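PDB 2R8B: uncharacterized protein Atu2452 from Agrobacterium tumefaciens, which is of unknown function but probably acts as a hydrolase of the dienelactone hydrolase family, within the alpha/beta-hydrolase superfamily. Local coordinates for residues N157-Q162 / E212-Q217. Sequence-based numbering, arbitrary orientation.
Sequences NVLIEQ and ESLKAQ
The side-chain amide of Gln-217 meets helix 150-161 with its NE2 edge toward the carbonyl of Leu-159, while one face is turned to Ile-160. Gln-217 NE2 donates to Leu-159 O over 2.8 Å, nearly straight at 159°, with the acceptor close to the amide plane. Ile-160 CA sits obliquely beside that nitrogen, 3.7 Å from Gln-217 NE2, and the Ile-160 side chain lies on the same side of the plane, with Ile-160 CG1 4.6 Å from Gln-217 NE2, so it borders the face loosely and does not stack on it. A glutamine suits this place because its chain is long enough to reach from one helix to the other: CG is anti to the carbonyl carbon, and beyond it the chain runs extended (chi2 175°). The carbonyl needs such a donor, since the residue four places on, where a helical N-H would come from, is Pro-163. The other edge of the amide is engaged too: OE1 accepts from Arg-189 NH1, which fixes which way round the group lies, and NE2 has a weak second bond to Ser-183 O.

In the alpha/beta-hydrolase fold these helices, 150-161 and 204-217, are connections between parallel strands of the central sheet; the first begins just after the likely nucleophile elbow. They run at 36° to one another with axes 10.9 Å apart, too far for close interlocking, so long side chains bridge the gap. On the sheet side the branch of Leu-214 does this, its CD2 coming within 4.1 Å of Leu-159 CB. Both leucines also rest on strand 168-172, Leu-159 on Ala-169 and Leu-214 on Leu-171, and Leu-159 reaches Phe-166 as well.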
# COMPACT_ATOMS: atom_id res chain seq x y z
N ASN A 157 -0.48 -2.28 7.22
CA ASN A 157 0.29 -2.58 8.46
C ASN A 157 1.46 -1.57 8.66
O ASN A 157 1.78 -1.17 9.81
CB ASN A 157 0.77 -4.03 8.50
CG ASN A 157 1.14 -4.50 9.94
OD1 ASN A 157 0.31 -4.45 10.85
ND2 ASN A 157 2.37 -4.97 10.12
N VAL A 158 2.09 -1.12 7.57
CA VAL A 158 3.10 -0.08 7.72
C VAL A 158 2.49 1.21 8.29
O VAL A 158 3.01 1.76 9.25
CB VAL A 158 3.84 0.26 6.45
CG1 VAL A 158 4.84 1.34 6.79
CG2 VAL A 158 4.57 -0.97 5.85
N LEU A 159 1.37 1.66 7.71
CA LEU A 159 0.60 2.78 8.27
C LEU A 159 0.34 2.66 9.76
O LEU A 159 0.30 3.67 10.48
CB LEU A 159 -0.76 2.86 7.58
CG LEU A 159 -0.63 3.09 6.08
CD1 LEU A 159 -2.02 3.18 5.44
CD2 LEU A 159 0.22 4.31 5.72
N ILE A 160 0.15 1.41 10.22
CA ILE A 160 -0.07 1.11 11.63
C ILE A 160 1.20 1.07 12.47
O ILE A 160 1.19 1.54 13.61
CB ILE A 160 -0.81 -0.21 11.77
CG1 ILE A 160 -2.28 -0.01 11.40
CG2 ILE A 160 -0.73 -0.72 13.17
CD1 ILE A 160 -2.93 -1.27 10.81
N GLU A 161 2.27 0.49 11.94
CA GLU A 161 3.46 0.25 12.78
C GLU A 161 4.44 1.42 12.71
O GLU A 161 5.21 1.66 13.65
CB GLU A 161 4.15 -1.03 12.36
CG GLU A 161 3.27 -2.26 12.46
CD GLU A 161 3.18 -2.81 13.89
OE1 GLU A 161 2.08 -3.23 14.34
OE2 GLU A 161 4.22 -2.83 14.57
N GLN A 162 4.42 2.14 11.60
CA GLN A 162 5.26 3.32 11.39
C GLN A 162 4.33 4.44 11.06
O GLN A 162 4.29 4.91 9.90
CB GLN A 162 6.17 3.12 10.20
CG GLN A 162 6.74 1.73 10.10
CD GLN A 162 7.97 1.57 10.96
OE1 GLN A 162 9.07 1.42 10.44
NE2 GLN A 162 7.80 1.64 12.27
N GLU A 212 -12.04 3.26 10.40
CA GLU A 212 -12.08 3.94 11.67
C GLU A 212 -10.78 3.86 12.40
O GLU A 212 -10.43 4.81 13.07
CB GLU A 212 -13.19 3.43 12.56
CG GLU A 212 -14.48 4.23 12.39
CD GLU A 212 -15.56 3.43 11.64
OE1 GLU A 212 -15.72 3.64 10.39
OE2 GLU A 212 -16.24 2.58 12.31
N SER A 213 -10.07 2.76 12.26
CA SER A 213 -8.78 2.63 12.91
C SER A 213 -7.78 3.67 12.40
O SER A 213 -7.17 4.41 13.18
CB SER A 213 -8.21 1.24 12.67
OG SER A 213 -9.09 0.24 13.15
N LEU A 214 -7.60 3.72 11.10
CA LEU A 214 -6.73 4.73 10.48
C LEU A 214 -7.19 6.15 10.81
O LEU A 214 -6.38 7.06 11.06
CB LEU A 214 -6.72 4.49 8.95
CG LEU A 214 -6.01 3.16 8.62
CD1 LEU A 214 -6.01 2.82 7.14
CD2 LEU A 214 -4.58 3.22 9.14
N LYS A 215 -8.50 6.32 10.83
CA LYS A 215 -9.10 7.60 11.05
C LYS A 215 -8.74 8.09 12.42
O LYS A 215 -8.69 9.29 12.67
CB LYS A 215 -10.60 7.52 10.88
CG LYS A 215 -11.23 8.83 10.52
CD LYS A 215 -12.71 8.67 10.24
CE LYS A 215 -12.97 8.48 8.76
NZ LYS A 215 -14.42 8.16 8.61
N ALA A 216 -8.46 7.15 13.32
CA ALA A 216 -8.14 7.50 14.72
C ALA A 216 -6.66 7.87 14.87
O ALA A 216 -6.27 8.47 15.85
CB ALA A 216 -8.57 6.36 15.69
N GLN A 217 -5.83 7.53 13.89
CA GLN A 217 -4.42 7.86 13.98
C GLN A 217 -4.22 9.32 13.69
O GLN A 217 -3.19 9.87 14.05
CB GLN A 217 -3.62 7.09 12.97
CG GLN A 217 -3.26 5.72 13.37
CD GLN A 217 -2.57 5.02 12.24
OE1 GLN A 217 -3.03 5.04 11.10
NE2 GLN A 217 -1.45 4.41 12.54